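Local structure of glideosome-associated protein 50 (Plasmodium falciparum 3D7, 3TGH) at residues 172-175 with 176-180; 210-213 with 214-218; 158-161 with 162-165; 314-317 with 318-321; 56-60 with 61-65. The protein is a component of the glideosome complex for parasite gliding and host-cell invasion, and may help assemble and fix it at the inner membrane complex. One frame throughout, in Å; residues are numbered along the deposited sequence.

Contact 1: 172-175 with 176-180. With CO (cobalt (II) ion), chain D.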
loop_
_atom_site.group_PDB
_atom_site.type_symbol
_atom_site.label_atom_id
_atom_site.label_comp_id
_atom_site.label_asym_id
_atom_site.label_seq_id
_atom_site.Cartn_x
_atom_site.Cartn_y
_atom_site.Cartn_z
ATOM N N HIS A 172 15.214 11.771 6.168
ATOM C CA HIS A 172 13.918 12.391 5.974
ATOM C C HIS A 172 13.857 13.210 4.674
ATOM O O HIS A 172 12.891 13.099 3.912
ATOM C CB HIS A 172 13.615 13.253 7.215
ATOM C CG HIS A 172 12.517 14.245 7.034
ATOM N ND1 HIS A 172 11.198 13.955 7.315
ATOM C CD2 HIS A 172 12.553 15.554 6.684
ATOM C CE1 HIS A 172 10.464 15.038 7.110
ATOM N NE2 HIS A 172 11.260 16.016 6.719
ATOM N N GLU A 173 14.886 14.019 4.412
ATOM C CA GLU A 173 14.936 14.817 3.182
ATOM C C GLU A 173 15.110 13.952 1.929
ATOM O O GLU A 173 14.529 14.237 0.878
ATOM C CB GLU A 173 16.071 15.847 3.251
ATOM C CG GLU A 173 15.882 16.919 4.319
ATOM C CD GLU A 173 14.674 17.815 4.086
ATOM O OE1 GLU A 173 14.291 18.034 2.914
ATOM O OE2 GLU A 173 14.110 18.309 5.088
ATOM N N LYS A 174 15.913 12.904 2.038
ATOM C CA LYS A 174 16.130 11.995 0.910
ATOM C C LYS A 174 14.828 11.289 0.533
ATOM O O LYS A 174 14.511 11.141 -0.652
ATOM C CB LYS A 174 17.212 10.970 1.231
ATOM C CG LYS A 174 17.479 9.987 0.095
ATOM C CD LYS A 174 18.860 9.367 0.199
ATOM C CE LYS A 174 18.997 8.126 -0.685
ATOM N NZ LYS A 174 18.219 8.217 -1.946
ATOM N N ALA A 175 14.072 10.865 1.539
ATOM C CA ALA A 175 12.770 10.230 1.293
ATOM C C ALA A 175 11.807 11.163 0.559
ATOM O O ALA A 175 11.103 10.738 -0.363
ATOM C CB ALA A 175 12.146 9.728 2.598
ATOM N N TRP A 176 11.764 12.430 0.969
ATOM C CA TRP A 176 10.920 13.410 0.295
ATOM C C TRP A 176 11.405 13.660 -1.143
ATOM O O TRP A 176 10.603 13.723 -2.068
ATOM C CB TRP A 176 10.880 14.738 1.076
ATOM C CG TRP A 176 9.826 14.776 2.148
ATOM C CD1 TRP A 176 10.023 14.754 3.505
ATOM C CD2 TRP A 176 8.409 14.859 1.953
ATOM N NE1 TRP A 176 8.815 14.800 4.159
ATOM C CE2 TRP A 176 7.809 14.875 3.232
ATOM C CE3 TRP A 176 7.589 14.906 0.819
ATOM C CZ2 TRP A 176 6.425 14.942 3.410
ATOM C CZ3 TRP A 176 6.216 14.970 0.993
ATOM C CH2 TRP A 176 5.644 14.981 2.280
ATOM N N ASN A 177 12.714 13.804 -1.319
ATOM C CA ASN A 177 13.273 14.075 -2.650
ATOM C C ASN A 177 13.086 12.885 -3.593
ATOM O O ASN A 177 12.772 13.063 -4.769
ATOM C CB ASN A 177 14.752 14.474 -2.555
ATOM C CG ASN A 177 14.945 15.868 -1.969
ATOM O OD1 ASN A 177 14.098 16.748 -2.139
ATOM N ND2 ASN A 177 16.060 16.072 -1.275
ATOM N N ASP A 178 13.251 11.674 -3.074
ATOM C CA ASP A 178 12.987 10.473 -3.880
ATOM C C ASP A 178 11.512 10.410 -4.315
ATOM O O ASP A 178 11.205 10.115 -5.465
ATOM C CB ASP A 178 13.377 9.212 -3.117
ATOM C CG ASP A 178 14.886 9.015 -3.025
ATOM O OD1 ASP A 178 15.644 9.806 -3.623
ATOM O OD2 ASP A 178 15.322 8.051 -2.354
ATOM N N LEU A 179 10.603 10.695 -3.386
ATOM C CA LEU A 179 9.172 10.744 -3.687
ATOM C C LEU A 179 8.880 11.718 -4.830
ATOM O O LEU A 179 8.148 11.388 -5.766
ATOM C CB LEU A 179 8.373 11.158 -2.445
ATOM C CG LEU A 179 6.966 10.589 -2.203
ATOM C CD1 LEU A 179 6.095 11.603 -1.437
ATOM C CD2 LEU A 179 6.252 10.082 -3.451
ATOM N N LYS A 180 9.468 12.914 -4.757
ATOM C CA LYS A 180 9.295 13.914 -5.801
ATOM C C LYS A 180 9.820 13.420 -7.150
ATOM O O LYS A 180 9.181 13.637 -8.181
ATOM C CB LYS A 180 9.961 15.238 -5.413
ATOM C CG LYS A 180 9.248 15.963 -4.273
ATOM C CD LYS A 180 10.040 17.179 -3.773
ATOM C CE LYS A 180 9.283 17.918 -2.675
ATOM N NZ LYS A 180 10.069 19.049 -2.079
HETATM CO CO CO D . 10.725 18.200 6.692
HETATM O O HOH W 1 11.448 18.211 4.568
HETATM O O HOH W 2 12.771 18.891 7.681
HETATM O O HOH W 3 8.400 17.909 5.667
#
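The edge of the Trp176 indole is turned toward the face of the His172 imidazole one helical turn earlier, an offset edge-to-face pair. The evidence is a distance of 4.8 Å between the centroids of the His172 ring and the five-membered ring of Trp176, with the planes at 73°. Both side chains run side by side in the same direction. Trp176 CD1 sits over one face of the imidazole, displaced toward its rim, while His172 CE1 and Trp176 NE1 approach to 3.4 Å. A chi1 of 164° sets His172 CG opposite the backbone N and carries NE2 out to a cobalt ion, bound at 2.2 Å; three waters also bind this metal. Glu173 is linked to the metal through water: two of those ligands donate to its OE2, water 1 at 2.7 Å. The imidazole is held from its other nitrogen as well, ND1 bonding to Val161 O, and Trp176 NE1 bonds to Leu162 O, so both rings are tied to the loop before the helix. This is the helix 169-189 of a beta-alpha-beta unit in the calcineurin-like phosphoesterase fold, and regular i to i+4 backbone bonds run through it. Farther round the helix, Lys174 crosses over Asp178, its NZ forming a salt bridge with OD2 at 2.9 Å on the syn lone pair. Asp178 OD2 also accepts from Trp127 NE1, giving the carboxylate oxygen a second partner.

Contact 2: 210-213 with 214-218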
loop_
_atom_site.group_PDB
_atom_site.type_symbol
_atom_site.label_atom_id
_atom_site.label_comp_id
_atom_site.label_asym_id
_atom_site.label_seq_id
_atom_site.Cartn_x
_atom_site.Cartn_y
_atom_site.Cartn_z
ATOM N N SER A 210 -4.296 13.437 8.514
ATOM C CA SER A 210 -3.074 14.158 8.842
ATOM C C SER A 210 -3.018 15.487 8.093
ATOM O O SER A 210 -2.800 15.507 6.882
ATOM C CB SER A 210 -1.852 13.302 8.474
ATOM O OG SER A 210 -0.650 14.005 8.707
ATOM N N SER A 211 -3.196 16.599 8.810
ATOM C CA SER A 211 -3.060 17.923 8.187
ATOM C C SER A 211 -1.636 18.144 7.668
ATOM O O SER A 211 -1.429 18.812 6.649
ATOM C CB SER A 211 -3.483 19.046 9.153
ATOM O OG SER A 211 -2.726 19.019 10.356
ATOM N N TYR A 212 -0.657 17.577 8.365
ATOM C CA TYR A 212 0.737 17.601 7.918
ATOM C C TYR A 212 0.898 16.995 6.520
ATOM O O TYR A 212 1.495 17.613 5.642
ATOM C CB TYR A 212 1.621 16.865 8.924
ATOM C CG TYR A 212 3.086 16.818 8.547
ATOM C CD1 TYR A 212 3.607 15.718 7.884
ATOM C CD2 TYR A 212 3.948 17.868 8.865
ATOM C CE1 TYR A 212 4.941 15.657 7.537
ATOM C CE2 TYR A 212 5.299 17.813 8.522
ATOM C CZ TYR A 212 5.782 16.697 7.853
ATOM O OH TYR A 212 7.105 16.607 7.502
ATOM N N LEU A 213 0.373 15.787 6.318
ATOM C CA LEU A 213 0.425 15.165 4.994
ATOM C C LEU A 213 -0.475 15.921 4.009
ATOM O O LEU A 213 -0.134 16.042 2.842
ATOM C CB LEU A 213 0.070 13.672 5.052
ATOM C CG LEU A 213 1.041 12.758 5.815
ATOM C CD1 LEU A 213 0.518 11.323 5.804
ATOM C CD2 LEU A 213 2.463 12.843 5.241
ATOM N N ALA A 214 -1.600 16.460 4.480
ATOM C CA ALA A 214 -2.441 17.317 3.630
ATOM C C ALA A 214 -1.676 18.526 3.095
ATOM O O ALA A 214 -1.868 18.929 1.945
ATOM C CB ALA A 214 -3.699 17.774 4.384
ATOM N N TYR A 215 -0.810 19.103 3.919
ATOM C CA TYR A 215 -0.050 20.287 3.501
ATOM C C TYR A 215 1.165 19.945 2.640
ATOM O O TYR A 215 1.449 20.653 1.674
ATOM C CB TYR A 215 0.396 21.110 4.707
ATOM C CG TYR A 215 0.969 22.457 4.312
ATOM C CD1 TYR A 215 0.135 23.548 4.064
ATOM C CD2 TYR A 215 2.344 22.635 4.165
ATOM C CE1 TYR A 215 0.664 24.790 3.688
ATOM C CE2 TYR A 215 2.880 23.871 3.791
ATOM C CZ TYR A 215 2.037 24.940 3.556
ATOM O OH TYR A 215 2.567 26.157 3.188
ATOM N N TYR A 216 1.883 18.873 2.986
ATOM C CA TYR A 216 3.144 18.531 2.307
ATOM C C TYR A 216 3.056 17.415 1.273
ATOM O O TYR A 216 3.746 17.470 0.261
ATOM C CB TYR A 216 4.228 18.167 3.325
ATOM C CG TYR A 216 4.678 19.344 4.156
ATOM C CD1 TYR A 216 5.405 20.383 3.582
ATOM C CD2 TYR A 216 4.371 19.427 5.509
ATOM C CE1 TYR A 216 5.819 21.475 4.338
ATOM C CE2 TYR A 216 4.776 20.516 6.275
ATOM C CZ TYR A 216 5.498 21.537 5.681
ATOM O OH TYR A 216 5.907 22.619 6.430
ATOM N N LEU A 217 2.248 16.392 1.529
ATOM C CA LEU A 217 2.207 15.222 0.632
ATOM C C LEU A 217 1.163 15.458 -0.458
ATOM O O LEU A 217 1.445 15.276 -1.643
ATOM C CB LEU A 217 1.863 13.952 1.419
ATOM C CG LEU A 217 2.347 12.551 0.999
ATOM C CD1 LEU A 217 1.308 11.500 1.388
ATOM C CD2 LEU A 217 2.755 12.423 -0.472
ATOM N N LEU A 218 -0.036 15.876 -0.056
ATOM C CA LEU A 218 -1.163 15.974 -0.995
ATOM C C LEU A 218 -0.899 16.828 -2.245
ATOM O O LEU A 218 -1.286 16.424 -3.345
ATOM C CB LEU A 218 -2.442 16.429 -0.287
ATOM C CG LEU A 218 -3.717 16.455 -1.141
ATOM C CD1 LEU A 218 -4.022 15.086 -1.746
ATOM C CD2 LEU A 218 -4.901 16.955 -0.307
#
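Tyr212 and Tyr216, one turn apart, bring their rings together obliquely, with centroids 5.0 Å apart and planes at 55°. Tyr212 starts with its CB directed away from 214-218, but CG is anti to the backbone N (chi1 179°), which brings the ring back beside the next turn. Along the ring, CD2 lies 3.7 Å from Tyr216 CD2, and CE2 comes closer to the same atom, at 3.5 Å. That Tyr216 carbon sits above one face of the Tyr212 ring, offset toward its rim. CZ is still within 3.9 Å of Tyr216 CD2, and at the tip OH bonds to Leu162 O. In the backbone, Leu213 O accepts from both Leu217 N at 2.7 Å and, in a wider i to i+5 turn, Leu218 N at 2.9 Å, while Ser210, the N-cap, receives Leu213 N on its OG. Helix 211-216 lies against helix 169-189, with Tyr212 on His172 and Tyr216 on Trp176; beyond it, Leu218 touches strand 245-250.

Contact 3: 158-161 with 162-165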
loop_
_atom_site.group_PDB
_atom_site.type_symbol
_atom_site.label_atom_id
_atom_site.label_comp_id
_atom_site.label_asym_id
_atom_site.label_seq_id
_atom_site.Cartn_x
_atom_site.Cartn_y
_atom_site.Cartn_z
ATOM N N ASP A 158 7.064 5.672 3.319
ATOM C CA ASP A 158 7.081 5.500 4.752
ATOM C C ASP A 158 6.635 6.811 5.366
ATOM O O ASP A 158 7.396 7.780 5.407
ATOM C CB ASP A 158 8.459 5.121 5.268
ATOM C CG ASP A 158 8.416 4.717 6.725
ATOM O OD1 ASP A 158 7.955 5.529 7.546
ATOM O OD2 ASP A 158 8.786 3.581 7.046
ATOM N N THR A 159 5.401 6.837 5.848
ATOM C CA THR A 159 4.837 8.074 6.357
ATOM C C THR A 159 5.448 8.529 7.687
ATOM O O THR A 159 5.306 9.700 8.048
ATOM C CB THR A 159 3.299 8.011 6.448
ATOM O OG1 THR A 159 2.889 6.830 7.134
ATOM C CG2 THR A 159 2.679 8.021 5.056
ATOM N N TRP A 160 6.120 7.639 8.415
ATOM C CA TRP A 160 6.814 8.064 9.623
ATOM C C TRP A 160 8.137 8.748 9.280
ATOM O O TRP A 160 8.469 9.787 9.857
ATOM C CB TRP A 160 7.015 6.924 10.624
ATOM C CG TRP A 160 7.521 7.463 11.911
ATOM C CD1 TRP A 160 6.889 8.382 12.713
ATOM C CD2 TRP A 160 8.780 7.187 12.537
ATOM N NE1 TRP A 160 7.674 8.679 13.796
ATOM C CE2 TRP A 160 8.833 7.955 13.723
ATOM C CE3 TRP A 160 9.856 6.350 12.230
ATOM C CZ2 TRP A 160 9.934 7.934 14.582
ATOM C CZ3 TRP A 160 10.939 6.311 13.096
ATOM C CH2 TRP A 160 10.968 7.099 14.262
ATOM N N VAL A 161 8.880 8.178 8.330
ATOM C CA VAL A 161 10.100 8.826 7.815
ATOM C C VAL A 161 9.826 10.237 7.284
ATOM O O VAL A 161 10.635 11.148 7.486
ATOM C CB VAL A 161 10.766 7.989 6.704
ATOM C CG1 VAL A 161 11.953 8.744 6.100
ATOM C CG2 VAL A 161 11.222 6.646 7.258
ATOM N N LEU A 162 8.685 10.407 6.618
ATOM C CA LEU A 162 8.291 11.695 6.051
ATOM C C LEU A 162 7.789 12.687 7.105
ATOM O O LEU A 162 7.638 13.868 6.807
ATOM C CB LEU A 162 7.185 11.507 5.004
ATOM C CG LEU A 162 7.527 10.766 3.714
ATOM C CD1 LEU A 162 6.289 10.728 2.805
ATOM C CD2 LEU A 162 8.706 11.424 3.032
ATOM N N SER A 163 7.498 12.204 8.310
ATOM C CA SER A 163 6.975 13.048 9.390
ATOM C C SER A 163 8.065 13.871 10.068
ATOM O O SER A 163 9.256 13.613 9.913
ATOM C CB SER A 163 6.268 12.192 10.449
ATOM O OG SER A 163 7.200 11.628 11.350
ATOM N N SER A 164 7.636 14.840 10.872
ATOM C CA SER A 164 8.563 15.693 11.604
ATOM C C SER A 164 9.205 14.998 12.816
ATOM O O SER A 164 10.174 15.519 13.375
ATOM C CB SER A 164 7.842 16.969 12.061
ATOM O OG SER A 164 6.789 16.652 12.947
ATOM N N ASN A 165 8.675 13.842 13.229
ATOM C CA ASN A 165 9.243 13.093 14.361
ATOM C C ASN A 165 10.451 12.224 14.004
ATOM O O ASN A 165 11.195 11.800 14.889
ATOM C CB ASN A 165 8.181 12.229 15.043
ATOM C CG ASN A 165 7.257 13.042 15.939
ATOM O OD1 ASN A 165 7.577 14.166 16.307
ATOM N ND2 ASN A 165 6.118 12.471 16.291
#
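A type I beta turn from Trp160 to Ser163 shapes the loop between strand 148-156 and helix 169-189, and its carbonyl acceptor, Trp160 O, takes two bonds from Ser163. The hydroxyl gives the shorter one: Ser163 OG donates to Trp160 O at 2.7 Å, in the carbonyl plane and on a lone pair. The backbone bond of the turn, Ser163 N to Trp160 O at 3.0 Å, arrives 70° out of that plane, so the two donors use different directions. Ser163 OG, lying between the backbone N and the carbonyl carbon (chi1 82°), is thereby turned back to the carbonyl; it also accepts from Asn165 N at 3.3 Å, forming an ST turn. On the preceding side an Asx motif is made by Asp158, whose OD1 accepts from Val161 N at 2.9 Å, the donor standing above the carboxylate plane. The loop lies in the crossover of the beta-alpha-beta unit formed by strand 148-156, helix 169-189 and strand 192-196, and the carbonyls of Val161 and Leu162 face that helix and the metal-binding His172. Trp160 CD1 passes 3.5 Å from Ser163 OG, and NE1 lies 3.8 Å from Asn165 CB. The Trp160 and Asn165 side chains cross at about a right angle, with ring and amide planes 59° apart. The indole also meets Phe166 edge-to-face.

Contact 4: 314-317 with 318-321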
loop_
_atom_site.group_PDB
_atom_site.type_symbol
_atom_site.label_atom_id
_atom_site.label_comp_id
_atom_site.label_asym_id
_atom_site.label_seq_id
_atom_site.Cartn_x
_atom_site.Cartn_y
_atom_site.Cartn_z
ATOM N N LYS A 314 5.623 8.884 -23.436
ATOM C CA LYS A 314 5.994 7.467 -23.445
ATOM C C LYS A 314 7.020 7.102 -24.523
ATOM O O LYS A 314 7.723 6.103 -24.385
ATOM C CB LYS A 314 4.757 6.584 -23.614
ATOM C CG LYS A 314 3.941 6.394 -22.349
ATOM C CD LYS A 314 2.744 5.500 -22.641
ATOM C CE LYS A 314 2.206 4.830 -21.396
ATOM N NZ LYS A 314 1.265 3.739 -21.770
ATOM N N VAL A 315 7.099 7.899 -25.588
ATOM C CA VAL A 315 8.111 7.694 -26.629
ATOM C C VAL A 315 9.536 7.740 -26.046
ATOM O O VAL A 315 10.439 7.086 -26.565
ATOM C CB VAL A 315 7.974 8.732 -27.771
ATOM C CG1 VAL A 315 8.273 10.142 -27.266
ATOM C CG2 VAL A 315 8.885 8.372 -28.938
ATOM N N ASN A 316 9.722 8.501 -24.966
ATOM C CA ASN A 316 11.018 8.612 -24.296
ATOM C C ASN A 316 10.985 7.998 -22.894
ATOM O O ASN A 316 11.602 8.520 -21.961
ATOM C CB ASN A 316 11.442 10.084 -24.220
ATOM C CG ASN A 316 11.565 10.730 -25.585
ATOM O OD1 ASN A 316 12.329 10.272 -26.437
ATOM N ND2 ASN A 316 10.808 11.803 -25.803
ATOM N N ALA A 317 10.271 6.881 -22.749
ATOM C CA ALA A 317 10.096 6.245 -21.442
ATOM C C ALA A 317 11.429 5.912 -20.777
ATOM O O ALA A 317 11.618 6.200 -19.600
ATOM C CB ALA A 317 9.242 4.985 -21.570
ATOM N N LEU A 318 12.347 5.305 -21.531
ATOM C CA LEU A 318 13.654 4.900 -20.982
ATOM C C LEU A 318 14.386 6.051 -20.313
ATOM O O LEU A 318 14.944 5.903 -19.222
ATOM C CB LEU A 318 14.539 4.303 -22.083
ATOM C CG LEU A 318 14.533 2.780 -22.137
ATOM C CD1 LEU A 318 15.395 2.231 -21.030
ATOM C CD2 LEU A 318 13.097 2.220 -22.061
ATOM N N GLN A 319 14.372 7.203 -20.970
ATOM C CA GLN A 319 15.057 8.387 -20.461
ATOM C C GLN A 319 14.447 8.857 -19.149
ATOM O O GLN A 319 15.156 9.374 -18.284
ATOM C CB GLN A 319 15.045 9.513 -21.499
ATOM C CG GLN A 319 15.964 9.265 -22.707
ATOM C CD GLN A 319 15.285 8.565 -23.887
ATOM O OE1 GLN A 319 14.237 7.917 -23.741
ATOM N NE2 GLN A 319 15.902 8.677 -25.067
ATOM N N HIS A 320 13.137 8.675 -19.005
ATOM C CA HIS A 320 12.451 8.990 -17.753
ATOM C C HIS A 320 12.702 7.937 -16.672
ATOM O O HIS A 320 12.903 8.296 -15.515
ATOM C CB HIS A 320 10.959 9.205 -17.995
ATOM C CG HIS A 320 10.678 10.375 -18.883
ATOM N ND1 HIS A 320 11.091 11.651 -18.572
ATOM C CD2 HIS A 320 10.052 10.461 -20.080
ATOM C CE1 HIS A 320 10.728 12.475 -19.540
ATOM N NE2 HIS A 320 10.097 11.778 -20.467
ATOM N N PHE A 321 12.715 6.654 -17.038
ATOM C CA PHE A 321 13.125 5.603 -16.091
ATOM C C PHE A 321 14.512 5.904 -15.513
ATOM O O PHE A 321 14.786 5.617 -14.347
ATOM C CB PHE A 321 13.193 4.223 -16.752
ATOM C CG PHE A 321 11.876 3.522 -16.860
ATOM C CD1 PHE A 321 11.297 2.936 -15.742
ATOM C CD2 PHE A 321 11.228 3.409 -18.088
ATOM C CE1 PHE A 321 10.085 2.270 -15.843
ATOM C CE2 PHE A 321 10.013 2.749 -18.190
ATOM C CZ PHE A 321 9.441 2.182 -17.060
#
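Ala317 O receives Phe321 N at 2.8 Å, the shortest sound polar bond here, with an N-H...O angle of 167° and a C=O...N angle of 166°. The donor thus lies nearly in line with the carbonyl, in the i to i+4 bond of the helix's first turn. The same oxygen is grazed by the Phe321 ring, whose CD2 lies 3.2 Å from Ala317 O, and ring atom CE2 packs on Ala317 CB at 4.1 Å. With Phe321 CG anti to the carbonyl carbon (chi1 -82°), the ring is carried back alongside the preceding turn. These residues form the short helix 317-321 near the end of the modelled chain, preceded by a 3-10 turn at 314-315 in which Ala317 N bonds to Lys314 O at 3.1 Å. Asn316 occupies the N-cap position, but its side chain makes no capping bond; ND2 instead bonds to Asp313. Asn316 O accepts a weak bond from His320 N at 3.3 Å, and His320 CD2 approaches Asn316 O to 3.1 Å. The neighbouring ring nitrogen, His320 NE2, bonds to Asp313 OD1. Ala317, His320 and Phe321 rest on Ile189 at the end of helix 169-189, and Lys314 NZ makes a salt bridge to Asp191.

Contact 5: 56-60 with 61-65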
loop_
_atom_site.group_PDB
_atom_site.type_symbol
_atom_site.label_atom_id
_atom_site.label_comp_id
_atom_site.label_asym_id
_atom_site.label_seq_id
_atom_site.Cartn_x
_atom_site.Cartn_y
_atom_site.Cartn_z
ATOM N N ALA A 56 7.014 -14.814 15.462
ATOM C CA ALA A 56 5.913 -14.059 14.860
ATOM C C ALA A 56 5.893 -14.110 13.327
ATOM O O ALA A 56 4.818 -14.075 12.730
ATOM C CB ALA A 56 5.934 -12.611 15.349
ATOM N N TRP A 57 7.059 -14.204 12.686
ATOM C CA TRP A 57 7.098 -14.345 11.219
ATOM C C TRP A 57 6.322 -15.585 10.772
ATOM O O TRP A 57 5.514 -15.532 9.843
ATOM C CB TRP A 57 8.534 -14.430 10.692
ATOM C CG TRP A 57 9.308 -13.152 10.757
ATOM C CD1 TRP A 57 10.297 -12.836 11.645
ATOM C CD2 TRP A 57 9.185 -12.024 9.880
ATOM N NE1 TRP A 57 10.792 -11.586 11.383
ATOM C CE2 TRP A 57 10.133 -11.064 10.301
ATOM C CE3 TRP A 57 8.366 -11.732 8.783
ATOM C CZ2 TRP A 57 10.275 -9.825 9.667
ATOM C CZ3 TRP A 57 8.518 -10.508 8.147
ATOM C CH2 TRP A 57 9.470 -9.575 8.585
ATOM N N LYS A 58 6.579 -16.704 11.437
ATOM C CA LYS A 58 5.888 -17.949 11.131
ATOM C C LYS A 58 4.427 -17.917 11.585
ATOM O O LYS A 58 3.519 -18.265 10.817
ATOM C CB LYS A 58 6.609 -19.132 11.774
ATOM C CG LYS A 58 6.089 -20.483 11.315
ATOM C CD LYS A 58 6.959 -21.619 11.828
ATOM C CE LYS A 58 6.489 -22.962 11.286
ATOM N NZ LYS A 58 5.147 -23.342 11.804
ATOM N N ASN A 59 4.209 -17.487 12.825
ATOM C CA ASN A 59 2.886 -17.560 13.456
ATOM C C ASN A 59 1.848 -16.580 12.908
ATOM O O ASN A 59 0.667 -16.919 12.846
ATOM C CB ASN A 59 3.000 -17.359 14.972
ATOM C CG ASN A 59 3.786 -18.462 15.651
ATOM O OD1 ASN A 59 3.765 -19.620 15.220
ATOM N ND2 ASN A 59 4.475 -18.114 16.729
ATOM N N LEU A 60 2.279 -15.379 12.517
ATOM C CA LEU A 60 1.354 -14.340 12.061
ATOM C C LEU A 60 1.339 -14.108 10.552
ATOM O O LEU A 60 0.433 -13.451 10.057
ATOM C CB LEU A 60 1.640 -13.012 12.773
ATOM C CG LEU A 60 1.554 -13.026 14.301
ATOM C CD1 LEU A 60 1.890 -11.650 14.876
ATOM C CD2 LEU A 60 0.171 -13.480 14.758
ATOM N N TYR A 61 2.328 -14.628 9.824
ATOM C CA TYR A 61 2.404 -14.405 8.383
ATOM C C TYR A 61 2.447 -15.728 7.635
ATOM O O TYR A 61 1.501 -16.068 6.925
ATOM C CB TYR A 61 3.615 -13.540 8.034
ATOM C CG TYR A 61 3.820 -13.273 6.554
ATOM C CD1 TYR A 61 3.080 -12.302 5.893
ATOM C CD2 TYR A 61 4.775 -13.981 5.819
ATOM C CE1 TYR A 61 3.278 -12.037 4.534
ATOM C CE2 TYR A 61 4.973 -13.727 4.458
ATOM C CZ TYR A 61 4.213 -12.748 3.828
ATOM O OH TYR A 61 4.397 -12.466 2.498
ATOM N N GLU A 62 3.530 -16.477 7.817
ATOM C CA GLU A 62 3.762 -17.696 7.042
ATOM C C GLU A 62 2.647 -18.723 7.210
ATOM O O GLU A 62 2.171 -19.283 6.226
ATOM C CB GLU A 62 5.090 -18.350 7.419
ATOM C CG GLU A 62 6.323 -17.493 7.159
ATOM C CD GLU A 62 7.611 -18.155 7.645
ATOM O OE1 GLU A 62 7.580 -19.341 8.033
ATOM O OE2 GLU A 62 8.656 -17.482 7.643
ATOM N N ASP A 63 2.237 -18.976 8.450
ATOM C CA ASP A 63 1.203 -19.984 8.714
ATOM C C ASP A 63 -0.223 -19.472 8.482
ATOM O O ASP A 63 -1.162 -20.264 8.472
ATOM C CB ASP A 63 1.331 -20.537 10.137
ATOM C CG ASP A 63 2.544 -21.441 10.312
ATOM O OD1 ASP A 63 3.212 -21.775 9.306
ATOM O OD2 ASP A 63 2.823 -21.830 11.461
ATOM N N VAL A 64 -0.381 -18.160 8.306
ATOM C CA VAL A 64 -1.693 -17.554 8.123
ATOM C C VAL A 64 -2.033 -17.411 6.639
ATOM O O VAL A 64 -3.179 -17.639 6.246
ATOM C CB VAL A 64 -1.776 -16.166 8.818
ATOM C CG1 VAL A 64 -3.115 -15.475 8.526
ATOM C CG2 VAL A 64 -1.565 -16.307 10.320
ATOM N N TYR A 65 -1.052 -17.030 5.821
ATOM C CA TYR A 65 -1.321 -16.681 4.417
ATOM C C TYR A 65 -0.766 -17.701 3.425
ATOM O O TYR A 65 -0.617 -17.402 2.241
ATOM C CB TYR A 65 -0.825 -15.260 4.113
ATOM C CG TYR A 65 -1.454 -14.248 5.048
ATOM C CD1 TYR A 65 -2.789 -13.861 4.898
ATOM C CD2 TYR A 65 -0.730 -13.701 6.096
ATOM C CE1 TYR A 65 -3.383 -12.951 5.781
ATOM C CE2 TYR A 65 -1.308 -12.785 6.970
ATOM C CZ TYR A 65 -2.634 -12.421 6.809
ATOM O OH TYR A 65 -3.194 -11.526 7.684
HETATM O O HOH W 4 1.451 -20.925 13.390
#
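This is a local contact along helix 56-62 and the turn that follows it, where a wider pi-type turn at 58-60 changes the hydrogen-bond spacing. The evidence is in the backbone: Glu62 N bonds to Trp57 O at 3.0 Å and Asp63 N to Lys58 O at 2.8 Å, both i to i+5 and both in the carbonyl plane. The first is almost straight, with an N-H...O angle of 176°, whereas the i to i+4 bond from Tyr61 N to Trp57 O is weak. The widened spacing fits the charged pair on the outer side, in which Lys58 NZ forms a salt bridge with Asp63 OD2 at 2.8 Å on its syn lone pair. Lys58 is stretched until its last torsion, where a bend (chi4 -66°) directs NZ at the carboxylate; CG passes 3.5 Å from the same oxygen. A water joins Asp63 OD2 to Asn59 OD1, donating to both. Past the turn, Val64 CG2 lies 3.4 Å from Asn59 O and 3.5 Å from Leu60 O. On the buried side, Trp57 NE1 bonds to Gly51 O and Tyr61 OH to Pro119 O, and each ring meets Trp121 edge-to-face. The helix thereby packs down on strand 120-122 at the outer end of its sheet, and it is the connecting helix between strands 37-40 and 75-78, the beta-alpha-beta crossover of the calcineurin-like phosphoesterase fold.

From the N terminus, contact 5 comes first, in the helix linking strands 37-40 and 75-78. Contact 3 then shapes the loop after strand 148-156, contact 1 follows on helix 169-189, contact 2 on helix 211-216, and contact 4 on the last helix. Each closes only a local turn, and the five run in series with no nesting or crossing. Contacts 1, 2 and 3 form one cluster, their centres 11 to 15 Å apart, joining loop and both helices beside a cobalt ion. Contact 4, with its centre about 22 Å from that of contact 1, meets the far end of helix 169-189. Contacts 5 and 2 lie on opposite sides of the chain's centre.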